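Local coordinates for oxygenase-reductase (Streptomyces fradiae, PDB 4OSP), which acts, through this C-terminal reductase domain, as an NADPH-dependent short-chain ketoreductase, probably reducing the C-6 ketone of angucyclinones in urdamycin biosynthesis, at residues 56-61 with 66-71; 155-160 with 168-173; 200-205 with 217-222. All blocks are in the same frame, centred on the assembly; numbering follows the deposited sequence.

Contact 1 (56-61 with 66-71); sequences ETVATI and GRAFSV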
ATOM      1  N   GLU B  56      20.068 -31.950  12.093  1.00 31.81           N
ATOM      2  CA  GLU B  56      21.233 -31.064  12.120  1.00 34.31           C
ATOM      3  C   GLU B  56      20.913 -29.691  12.752  1.00 32.93           C
ATOM      4  O   GLU B  56      21.697 -29.171  13.568  1.00 30.69           O
ATOM      5  CB  GLU B  56      21.797 -30.894  10.717  1.00 39.80           C
ATOM      6  CG  GLU B  56      23.282 -30.558  10.684  1.00 51.87           C
ATOM      7  CD  GLU B  56      23.867 -30.575   9.269  1.00 60.44           C
ATOM      8  OE1 GLU B  56      23.085 -30.628   8.282  1.00 59.31           O
ATOM      9  OE2 GLU B  56      25.117 -30.537   9.146  1.00 63.26           O
ATOM     10  N   THR B  57      19.763 -29.119  12.384  1.00 28.96           N
ATOM     11  CA  THR B  57      19.290 -27.875  12.985  1.00 28.55           C
ATOM     12  C   THR B  57      19.094 -28.052  14.482  1.00 27.95           C
ATOM     13  O   THR B  57      19.491 -27.194  15.292  1.00 27.02           O
ATOM     14  CB  THR B  57      17.935 -27.445  12.397  1.00 29.89           C
ATOM     15  OG1 THR B  57      18.001 -27.464  10.965  1.00 32.05           O
ATOM     16  CG2 THR B  57      17.565 -26.039  12.884  1.00 28.09           C
ATOM     17  N   VAL B  58      18.463 -29.167  14.839  1.00 27.82           N
ATOM     18  CA  VAL B  58      18.216 -29.510  16.230  1.00 27.15           C
ATOM     19  C   VAL B  58      19.542 -29.580  16.985  1.00 26.05           C
ATOM     20  O   VAL B  58      19.693 -28.972  18.056  1.00 26.19           O
ATOM     21  CB  VAL B  58      17.415 -30.831  16.339  1.00 27.18           C
ATOM     22  CG1 VAL B  58      17.463 -31.398  17.756  1.00 26.23           C
ATOM     23  CG2 VAL B  58      15.984 -30.598  15.898  1.00 26.58           C
ATOM     24  N   ALA B  59      20.509 -30.286  16.400  1.00 26.42           N
ATOM     25  CA  ALA B  59      21.852 -30.393  16.977  1.00 26.47           C
ATOM     26  C   ALA B  59      22.492 -29.016  17.175  1.00 26.95           C
ATOM     27  O   ALA B  59      23.062 -28.735  18.231  1.00 27.66           O
ATOM     28  CB  ALA B  59      22.738 -31.285  16.116  1.00 25.05           C
ATOM     29  N   THR B  60      22.378 -28.149  16.171  1.00 27.36           N
ATOM     30  CA  THR B  60      22.962 -26.814  16.261  1.00 27.71           C
ATOM     31  C   THR B  60      22.340 -26.014  17.403  1.00 27.83           C
ATOM     32  O   THR B  60      23.051 -25.323  18.156  1.00 28.30           O
ATOM     33  CB  THR B  60      22.799 -26.047  14.946  1.00 28.66           C
ATOM     34  OG1 THR B  60      23.421 -26.790  13.894  1.00 30.30           O
ATOM     35  CG2 THR B  60      23.438 -24.651  15.040  1.00 28.95           C
ATOM     36  N   ILE B  61      21.013 -26.109  17.520  1.00 27.11           N
ATOM     37  CA  ILE B  61      20.262 -25.413  18.557  1.00 26.73           C
ATOM     38  C   ILE B  61      20.688 -25.922  19.943  1.00 28.12           C
ATOM     39  O   ILE B  61      20.838 -25.142  20.899  1.00 26.48           O
ATOM     40  CB  ILE B  61      18.734 -25.577  18.336  1.00 26.49           C
ATOM     41  CG1 ILE B  61      18.273 -24.664  17.185  1.00 26.54           C
ATOM     42  CG2 ILE B  61      17.950 -25.297  19.619  1.00 24.04           C
ATOM     43  CD1 ILE B  61      16.881 -24.952  16.655  1.00 26.12           C
ATOM     44  N   GLY B  66      20.178 -24.513  23.585  1.00 31.55           N
ATOM     45  CA  GLY B  66      18.732 -24.408  23.443  1.00 29.18           C
ATOM     46  C   GLY B  66      18.039 -25.756  23.442  1.00 29.27           C
ATOM     47  O   GLY B  66      18.650 -26.784  23.756  1.00 29.38           O
ATOM     48  N   ARG B  67      16.755 -25.743  23.080  1.00 29.56           N
ATOM     49  CA  ARG B  67      15.902 -26.946  23.038  1.00 27.74           C
ATOM     50  C   ARG B  67      15.140 -27.005  21.709  1.00 26.41           C
ATOM     51  O   ARG B  67      14.564 -26.004  21.273  1.00 25.09           O
ATOM     52  CB  ARG B  67      14.906 -26.936  24.202  1.00 26.81           C
ATOM     53  CG  ARG B  67      15.534 -26.888  25.589  1.00 26.89           C
ATOM     54  CD  ARG B  67      16.284 -28.175  25.913  1.00 28.40           C
ATOM     55  NE  ARG B  67      15.500 -29.378  25.626  1.00 30.27           N
ATOM     56  CZ  ARG B  67      14.491 -29.815  26.382  1.00 31.86           C
ATOM     57  NH1 ARG B  67      14.141 -29.154  27.476  1.00 32.60           N
ATOM     58  NH2 ARG B  67      13.833 -30.918  26.048  1.00 31.15           N
ATOM     59  N   ALA B  68      15.156 -28.172  21.067  1.00 24.35           N
ATOM     60  CA  ALA B  68      14.464 -28.370  19.795  1.00 23.14           C
ATOM     61  C   ALA B  68      14.198 -29.855  19.514  1.00 23.36           C
ATOM     62  O   ALA B  68      14.855 -30.730  20.073  1.00 23.35           O
ATOM     63  CB  ALA B  68      15.262 -27.756  18.657  1.00 21.81           C
ATOM     64  N   PHE B  69      13.221 -30.128  18.654  1.00 22.94           N
ATOM     65  CA  PHE B  69      13.017 -31.473  18.121  1.00 22.84           C
ATOM     66  C   PHE B  69      12.564 -31.430  16.662  1.00 23.30           C
ATOM     67  O   PHE B  69      11.996 -30.436  16.212  1.00 23.99           O
ATOM     68  CB  PHE B  69      12.042 -32.289  18.994  1.00 21.99           C
ATOM     69  CG  PHE B  69      10.624 -31.758  19.023  1.00 21.86           C
ATOM     70  CD1 PHE B  69      10.260 -30.733  19.898  1.00 21.42           C
ATOM     71  CD2 PHE B  69       9.638 -32.320  18.213  1.00 21.96           C
ATOM     72  CE1 PHE B  69       8.956 -30.259  19.940  1.00 21.22           C
ATOM     73  CE2 PHE B  69       8.330 -31.848  18.255  1.00 21.54           C
ATOM     74  CZ  PHE B  69       7.988 -30.815  19.120  1.00 21.26           C
ATOM     75  N   SER B  70      12.816 -32.501  15.921  1.00 22.89           N
ATOM     76  CA  SER B  70      12.411 -32.530  14.522  1.00 23.86           C
ATOM     77  C   SER B  70      11.006 -33.119  14.310  1.00 24.96           C
ATOM     78  O   SER B  70      10.494 -33.881  15.131  1.00 23.03           O
ATOM     79  CB  SER B  70      13.456 -33.234  13.650  1.00 23.92           C
ATOM     80  OG  SER B  70      13.590 -34.596  14.002  1.00 25.35           O
ATOM     81  N   VAL B  71      10.388 -32.722  13.206  1.00 27.12           N
ATOM     82  CA  VAL B  71       9.054 -33.158  12.845  1.00 28.94           C
ATOM     83  C   VAL B  71       9.024 -33.382  11.335  1.00 29.94           C
ATOM     84  O   VAL B  71       9.342 -32.482  10.555  1.00 30.69           O
ATOM     85  CB  VAL B  71       8.001 -32.103  13.258  1.00 28.74           C
ATOM     86  CG1 VAL B  71       6.714 -32.281  12.473  1.00 29.80           C
ATOM     87  CG2 VAL B  71       7.736 -32.173  14.756  1.00 28.37           C
TER
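Gly66 N donates a hydrogen bond to Ile61 O (2.8 Å) at an N-H...O angle of 149°, tying the turn back onto helix 51-63. Having no side chain, Gly66 leaves room for the Ile61 CG2 methyl to lie close by. That methyl also meets the backbone of Arg67, at 3.7 Å from Arg67 N, while the Arg67 side chain sets off away from the helix. Ala68 comes next and points at the helix, where its small CB is met by both Ile61 CG2 and Ile61 CD1, each at 3.8 Å. Val58 lays both methyls against the strand backbone: CG1, anti to its own N (chi1 165°), rests 3.6 Å from Ala68 O, and CG2 sits 3.6 Å from Phe69 C. Phe69 leaves the strand on the side away from helix 51-63, and its side chain touches Arg95 of helix 80-96. Ser70 is reached through its N by Val58 CG2 (3.7 Å). The axes of helix segment 56-61 and strand segment 67-71 come within 7.3 Å and run antiparallel (172°), as expected within the beta-alpha-beta crossover 42-72 of a Rossmann fold. Branched aliphatics against alanine and bare backbone imply mainly apolar packing, with one backbone hydrogen bond, Gly66 to Ile61, across it and Ser70 OG held by Arg51 and Asp55.

Contact 2 (155-160 with 168-173); sequences ISSGLT and VAYAMT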
ATOM      1  N   ILE B 155       5.886 -16.088   6.437  1.00 22.77           N
ATOM      2  CA  ILE B 155       6.977 -15.693   5.539  1.00 24.26           C
ATOM      3  C   ILE B 155       6.447 -15.593   4.132  1.00 26.59           C
ATOM      4  O   ILE B 155       6.135 -16.607   3.498  1.00 28.13           O
ATOM      5  CB  ILE B 155       8.182 -16.669   5.545  1.00 24.15           C
ATOM      6  CG1 ILE B 155       8.715 -16.904   6.970  1.00 23.58           C
ATOM      7  CG2 ILE B 155       9.283 -16.141   4.634  1.00 23.22           C
ATOM      8  CD1 ILE B 155       9.151 -15.643   7.706  1.00 24.00           C
ATOM      9  N   SER B 156       6.338 -14.355   3.658  1.00 28.21           N
ATOM     10  CA  SER B 156       5.813 -14.048   2.348  1.00 29.50           C
ATOM     11  C   SER B 156       6.961 -14.018   1.346  1.00 31.58           C
ATOM     12  O   SER B 156       7.848 -14.878   1.372  1.00 28.74           O
ATOM     13  CB  SER B 156       5.122 -12.679   2.396  1.00 30.66           C
ATOM     14  OG  SER B 156       4.468 -12.362   1.177  1.00 32.10           O
ATOM     15  N   SER B 157       6.940 -13.009   0.476  1.00 33.72           N
ATOM     16  CA  SER B 157       7.967 -12.812  -0.537  1.00 37.36           C
ATOM     17  C   SER B 157       7.946 -11.376  -1.033  1.00 39.70           C
ATOM     18  O   SER B 157       6.872 -10.780  -1.186  1.00 40.18           O
ATOM     19  CB  SER B 157       7.735 -13.748  -1.725  1.00 38.14           C
ATOM     20  OG  SER B 157       8.786 -13.632  -2.665  1.00 40.04           O
ATOM     21  N   GLY B 158       9.137 -10.826  -1.283  1.00 41.09           N
ATOM     22  CA  GLY B 158       9.278  -9.564  -2.015  1.00 42.20           C
ATOM     23  C   GLY B 158       8.709  -9.626  -3.433  1.00 42.34           C
ATOM     24  O   GLY B 158       8.379  -8.590  -4.018  1.00 44.17           O
ATOM     25  N   LEU B 159       8.579 -10.841  -3.970  1.00 40.75           N
ATOM     26  CA  LEU B 159       7.950 -11.072  -5.278  1.00 42.26           C
ATOM     27  C   LEU B 159       6.452 -10.725  -5.357  1.00 42.59           C
ATOM     28  O   LEU B 159       5.897 -10.660  -6.452  1.00 43.88           O
ATOM     29  CB  LEU B 159       8.179 -12.516  -5.750  1.00 42.46           C
ATOM     30  CG  LEU B 159       9.606 -12.938  -6.127  1.00 43.19           C
ATOM     31  CD1 LEU B 159       9.651 -14.415  -6.499  1.00 41.78           C
ATOM     32  CD2 LEU B 159      10.170 -12.077  -7.255  1.00 44.31           C
ATOM     33  N   THR B 160       5.801 -10.507  -4.208  1.00 42.36           N
ATOM     34  CA  THR B 160       4.432  -9.944  -4.192  1.00 41.65           C
ATOM     35  C   THR B 160       4.443  -8.429  -4.452  1.00 43.55           C
ATOM     36  O   THR B 160       3.405  -7.832  -4.745  1.00 40.84           O
ATOM     37  CB  THR B 160       3.673 -10.211  -2.865  1.00 40.35           C
ATOM     38  OG1 THR B 160       4.252  -9.441  -1.798  1.00 38.26           O
ATOM     39  CG2 THR B 160       3.662 -11.703  -2.508  1.00 38.04           C
ATOM     40  N   VAL B 168       5.332 -16.347 -11.520  1.00 46.60           N
ATOM     41  CA  VAL B 168       4.018 -15.733 -11.341  1.00 45.91           C
ATOM     42  C   VAL B 168       3.083 -16.596 -10.484  1.00 44.94           C
ATOM     43  O   VAL B 168       2.451 -16.099  -9.541  1.00 44.25           O
ATOM     44  CB  VAL B 168       3.365 -15.326 -12.699  1.00 43.56           C
ATOM     45  CG1 VAL B 168       3.296 -16.507 -13.657  1.00 43.29           C
ATOM     46  CG2 VAL B 168       1.982 -14.711 -12.478  1.00 42.84           C
ATOM     47  N   ALA B 169       3.015 -17.887 -10.799  1.00 43.39           N
ATOM     48  CA  ALA B 169       2.187 -18.809 -10.037  1.00 41.13           C
ATOM     49  C   ALA B 169       2.590 -18.815  -8.552  1.00 40.82           C
ATOM     50  O   ALA B 169       1.727 -18.841  -7.667  1.00 42.15           O
ATOM     51  CB  ALA B 169       2.266 -20.203 -10.632  1.00 41.21           C
ATOM     52  N   TYR B 170       3.900 -18.768  -8.292  1.00 37.83           N
ATOM     53  CA  TYR B 170       4.432 -18.727  -6.930  1.00 37.19           C
ATOM     54  C   TYR B 170       4.025 -17.454  -6.187  1.00 37.79           C
ATOM     55  O   TYR B 170       3.676 -17.507  -5.003  1.00 39.09           O
ATOM     56  CB  TYR B 170       5.952 -18.873  -6.952  1.00 36.37           C
ATOM     57  CG  TYR B 170       6.667 -18.489  -5.664  1.00 37.16           C
ATOM     58  CD1 TYR B 170       6.903 -19.436  -4.657  1.00 38.08           C
ATOM     59  CD2 TYR B 170       7.149 -17.195  -5.469  1.00 37.98           C
ATOM     60  CE1 TYR B 170       7.581 -19.096  -3.484  1.00 36.34           C
ATOM     61  CE2 TYR B 170       7.829 -16.844  -4.302  1.00 38.55           C
ATOM     62  CZ  TYR B 170       8.041 -17.799  -3.313  1.00 37.68           C
ATOM     63  OH  TYR B 170       8.714 -17.444  -2.160  1.00 38.64           O
ATOM     64  N   ALA B 171       4.069 -16.316  -6.887  1.00 36.13           N
ATOM     65  CA  ALA B 171       3.650 -15.033  -6.322  1.00 32.04           C
ATOM     66  C   ALA B 171       2.159 -15.027  -5.960  1.00 32.39           C
ATOM     67  O   ALA B 171       1.761 -14.465  -4.928  1.00 31.19           O
ATOM     68  CB  ALA B 171       3.962 -13.913  -7.284  1.00 31.56           C
ATOM     69  N   MET B 172       1.342 -15.648  -6.804  1.00 31.08           N
ATOM     70  CA  MET B 172      -0.085 -15.793  -6.511  1.00 33.91           C
ATOM     71  C   MET B 172      -0.310 -16.520  -5.196  1.00 33.96           C
ATOM     72  O   MET B 172      -1.132 -16.089  -4.369  1.00 33.40           O
ATOM     73  CB  MET B 172      -0.825 -16.504  -7.651  1.00 34.00           C
ATOM     74  CG  MET B 172      -0.914 -15.657  -8.909  1.00 36.61           C
ATOM     75  SD  MET B 172      -1.472 -16.549 -10.362  1.00 38.10           S
ATOM     76  CE  MET B 172      -3.225 -16.736 -10.039  1.00 35.26           C
ATOM     77  N   THR B 173       0.430 -17.605  -4.989  1.00 32.89           N
ATOM     78  CA  THR B 173       0.277 -18.372  -3.763  1.00 35.78           C
ATOM     79  C   THR B 173       0.709 -17.529  -2.566  1.00 37.03           C
ATOM     80  O   THR B 173       0.100 -17.607  -1.496  1.00 39.76           O
ATOM     81  CB  THR B 173       1.024 -19.733  -3.802  1.00 35.73           C
ATOM     82  OG1 THR B 173       2.440 -19.518  -3.918  1.00 36.00           O
ATOM     83  CG2 THR B 173       0.526 -20.598  -4.974  1.00 33.71           C
TER
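The Tyr170 ring meets two residues of the 155-160 loop. Ser157 OG lies at its edge and in its plane, 3.7 Å from Tyr170 CE2, whereas Leu159 CD1 approaches the same carbon obliquely (3.7 Å), the two side chains crossing at about a right angle. Tyr170 CG stands anti to its backbone N (chi1 165°), which carries the ring from the helix to the loop. Ser157 OG is 3.8 Å from Tyr170 OH, too long for a hydrogen bond, and instead accepts from Leu159 N (3.1 Å) in an ST turn that fixes the hydroxyl beside the ring. Ser157 O is gripped by both Thr160 N and Thr160 OG1, the latter at 3.0 Å and almost in line with the carbonyl. Small Ala171 lets the loop come near, its CB 3.9 Å from Leu159 O. Tyr170 and Lys174 have the spacing of the family's Tyr-x-x-x-Lys motif, and Ser157 lies thirteen residues before Tyr170, where the family's catalytic serine is expected, consistent with an active-site role. The loop leaves strand 151-155 and leads to helix 168-187, which packs on helix 121-142; Lys174, which binds NADP(+), hydrogen-bonds Ile155 O, and Gln179 of the second subunit bonds Thr160 O.

Contact 3 (200-205 with 217-222); sequences PGITNN and AQMAGY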
ATOM      1  N   PRO B 200      10.968 -11.395   2.557  1.00 24.91           N
ATOM      2  CA  PRO B 200      12.402 -11.398   2.237  1.00 26.38           C
ATOM      3  C   PRO B 200      12.680 -10.734   0.883  1.00 28.20           C
ATOM      4  O   PRO B 200      11.772 -10.593   0.059  1.00 29.39           O
ATOM      5  CB  PRO B 200      12.748 -12.892   2.153  1.00 26.36           C
ATOM      6  CG  PRO B 200      11.555 -13.637   2.673  1.00 25.79           C
ATOM      7  CD  PRO B 200      10.375 -12.737   2.467  1.00 25.56           C
ATOM      8  N   GLY B 201      13.915 -10.303   0.675  1.00 29.55           N
ATOM      9  CA  GLY B 201      14.412 -10.038  -0.667  1.00 31.51           C
ATOM     10  C   GLY B 201      15.234 -11.236  -1.108  1.00 34.30           C
ATOM     11  O   GLY B 201      15.003 -12.361  -0.654  1.00 35.45           O
ATOM     12  N   ILE B 202      16.208 -11.001  -1.976  1.00 36.61           N
ATOM     13  CA  ILE B 202      17.133 -12.058  -2.364  1.00 38.79           C
ATOM     14  C   ILE B 202      18.011 -12.421  -1.173  1.00 38.78           C
ATOM     15  O   ILE B 202      18.612 -11.555  -0.537  1.00 37.76           O
ATOM     16  CB  ILE B 202      18.001 -11.644  -3.567  1.00 38.81           C
ATOM     17  CG1 ILE B 202      17.108 -11.203  -4.732  1.00 35.89           C
ATOM     18  CG2 ILE B 202      18.905 -12.794  -3.983  1.00 36.60           C
ATOM     19  CD1 ILE B 202      17.714 -10.110  -5.577  1.00 37.59           C
ATOM     20  N   THR B 203      18.071 -13.705  -0.864  1.00 42.30           N
ATOM     21  CA  THR B 203      18.764 -14.140   0.328  1.00 45.41           C
ATOM     22  C   THR B 203      19.689 -15.312   0.032  1.00 48.37           C
ATOM     23  O   THR B 203      19.286 -16.299  -0.587  1.00 50.60           O
ATOM     24  CB  THR B 203      17.770 -14.496   1.451  1.00 45.71           C
ATOM     25  OG1 THR B 203      16.689 -13.559   1.442  1.00 44.71           O
ATOM     26  CG2 THR B 203      18.451 -14.454   2.812  1.00 44.68           C
ATOM     27  N   ASN B 204      20.936 -15.179   0.473  1.00 49.20           N
ATOM     28  CA  ASN B 204      21.949 -16.214   0.318  1.00 51.86           C
ATOM     29  C   ASN B 204      21.661 -17.441   1.195  1.00 52.74           C
ATOM     30  O   ASN B 204      21.959 -17.441   2.387  1.00 53.24           O
ATOM     31  CB  ASN B 204      23.336 -15.619   0.618  1.00 52.48           C
ATOM     32  CG  ASN B 204      24.414 -16.675   0.786  1.00 56.05           C
ATOM     33  OD1 ASN B 204      24.433 -17.690   0.086  1.00 58.35           O
ATOM     34  ND2 ASN B 204      25.327 -16.434   1.718  1.00 58.42           N
ATOM     35  N   ASN B 205      21.076 -18.481   0.605  1.00 54.43           N
ATOM     36  CA  ASN B 205      20.733 -19.695   1.366  1.00 57.58           C
ATOM     37  C   ASN B 205      21.801 -20.808   1.337  1.00 59.60           C
ATOM     38  O   ASN B 205      21.529 -21.952   1.711  1.00 59.79           O
ATOM     39  CB  ASN B 205      19.345 -20.237   0.967  1.00 54.59           C
ATOM     40  CG  ASN B 205      19.281 -20.695  -0.482  1.00 54.47           C
ATOM     41  OD1 ASN B 205      20.249 -20.563  -1.239  1.00 52.85           O
ATOM     42  ND2 ASN B 205      18.133 -21.241  -0.878  1.00 54.64           N
ATOM     43  N   ALA B 217      27.113  -9.950  -7.190  1.00 56.28           N
ATOM     44  CA  ALA B 217      27.106  -8.497  -7.357  1.00 53.74           C
ATOM     45  C   ALA B 217      25.815  -7.962  -7.985  1.00 51.36           C
ATOM     46  O   ALA B 217      25.318  -6.911  -7.583  1.00 45.90           O
ATOM     47  CB  ALA B 217      28.320  -8.044  -8.158  1.00 55.18           C
ATOM     48  N   GLN B 218      25.276  -8.673  -8.971  1.00 53.24           N
ATOM     49  CA  GLN B 218      24.067  -8.194  -9.646  1.00 55.80           C
ATOM     50  C   GLN B 218      22.804  -8.412  -8.813  1.00 52.59           C
ATOM     51  O   GLN B 218      21.799  -7.720  -9.003  1.00 51.37           O
ATOM     52  CB  GLN B 218      23.932  -8.783 -11.050  1.00 61.96           C
ATOM     53  CG  GLN B 218      24.941  -8.197 -12.035  1.00 72.72           C
ATOM     54  CD  GLN B 218      24.499  -8.290 -13.489  1.00 77.91           C
ATOM     55  OE1 GLN B 218      23.486  -8.920 -13.810  1.00 83.85           O
ATOM     56  NE2 GLN B 218      25.268  -7.662 -14.380  1.00 75.16           N
ATOM     57  N   MET B 219      22.871  -9.361  -7.881  1.00 46.83           N
ATOM     58  CA  MET B 219      21.828  -9.520  -6.874  1.00 40.82           C
ATOM     59  C   MET B 219      21.973  -8.441  -5.797  1.00 38.93           C
ATOM     60  O   MET B 219      20.979  -7.887  -5.336  1.00 36.78           O
ATOM     61  CB  MET B 219      21.883 -10.916  -6.244  1.00 39.05           C
ATOM     62  CG  MET B 219      21.248 -12.018  -7.088  1.00 38.04           C
ATOM     63  SD  MET B 219      21.341 -13.654  -6.316  1.00 37.60           S
ATOM     64  CE  MET B 219      23.105 -13.991  -6.369  1.00 37.37           C
ATOM     65  N   ALA B 220      23.219  -8.151  -5.413  1.00 37.10           N
ATOM     66  CA  ALA B 220      23.529  -7.125  -4.408  1.00 37.04           C
ATOM     67  C   ALA B 220      22.951  -5.769  -4.774  1.00 37.67           C
ATOM     68  O   ALA B 220      22.495  -5.035  -3.900  1.00 40.53           O
ATOM     69  CB  ALA B 220      25.036  -7.009  -4.191  1.00 32.87           C
ATOM     70  N   GLY B 221      22.968  -5.449  -6.068  1.00 37.15           N
ATOM     71  CA  GLY B 221      22.537  -4.144  -6.564  1.00 37.42           C
ATOM     72  C   GLY B 221      21.068  -3.853  -6.323  1.00 40.02           C
ATOM     73  O   GLY B 221      20.649  -2.694  -6.329  1.00 39.13           O
ATOM     74  N   TYR B 222      20.285  -4.906  -6.100  1.00 41.60           N
ATOM     75  CA  TYR B 222      18.868  -4.757  -5.778  1.00 43.32           C
ATOM     76  C   TYR B 222      18.635  -4.180  -4.366  1.00 40.41           C
ATOM     77  O   TYR B 222      17.547  -3.701  -4.053  1.00 38.94           O
ATOM     78  CB  TYR B 222      18.138  -6.090  -5.957  1.00 47.72           C
ATOM     79  CG  TYR B 222      17.852  -6.431  -7.404  1.00 53.05           C
ATOM     80  CD1 TYR B 222      17.009  -5.631  -8.171  1.00 55.11           C
ATOM     81  CD2 TYR B 222      18.422  -7.555  -8.007  1.00 55.79           C
ATOM     82  CE1 TYR B 222      16.742  -5.934  -9.495  1.00 58.91           C
ATOM     83  CE2 TYR B 222      18.155  -7.871  -9.329  1.00 58.24           C
ATOM     84  CZ  TYR B 222      17.314  -7.055 -10.068  1.00 60.80           C
ATOM     85  OH  TYR B 222      17.038  -7.351 -11.382  1.00 63.78           O
TER
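Ile202 and Met219 have the nearest CA atoms of the two segments, 7.0 Å apart, and the segments are linked through side chains. On the strand side the chain is extended through Ile202 and Thr203, and just before them Gly201 O accepts from Thr203 OG1 (2.9 Å). The hydroxyl sits above the carbonyl plane, 56° out of it, so this local link is not aimed at a lone pair. On the other side, Gly221 N bonds Ala217 O in the helical pattern, and Tyr222 N then bonds Met219 O, three residues back, a tighter turn that brings the tyrosine round to the same side as Met219.

Of the two arms of Ile202, CG2 meets the Met219 side chain, and CD1 the Tyr222 ring and the Met219 carbonyl. CG2 touches Met219 SD at 3.5 Å, the side chains crossing at about a right angle. Met219 is extended as far as the sulfur and bends only there (chi3 -68°), which suits a long, flexible thioether reaching across the isoleucine. The longer arm ends in CD1, which lies 3.6 Å from Tyr222 CD2 and approaches the ring obliquely. Ile202 chi2 of 147° lies off the staggered value, which may reflect mild strain. Isoleucine suits the place because its beta branching serves both neighbours at once, and the side-chain contacts are apolar.

The contact lies at the surface. Strand 194-204 pairs in parallel with 229-230, where Gly229 bonds the backbone of Ile202 and of Asn204, and helix 213-220 connects the two strands in a beta-alpha-beta unit. Met219 also packs on Phe210 and Val228, while Thr203, which binds NADP(+) as Asn205 does, points away from helix 213-220, and its side chain touches Ile28 of helix 27-38.

The three contacts follow one another along the chain, each closing before the next opens, and all belong to one Rossmann-type domain. Contact 1 lies far from the other two, its centre about 28 Å from each of theirs, and on the opposite side of the chain's centre from contact 2. Contacts 1 and 3 reach the same parallel sheet, through strands 67-72 and 194-204. Contacts 2 and 3 have centres about 16 Å apart and do touch: Gly158 N lies 3.0 Å from Pro200 O, a probable hydrogen bond, and the proline packs on Ile155 and Ser157. The loop beside Tyr170 is thus joined directly to the NADP(+)-binding segment holding Thr203 and Asn205.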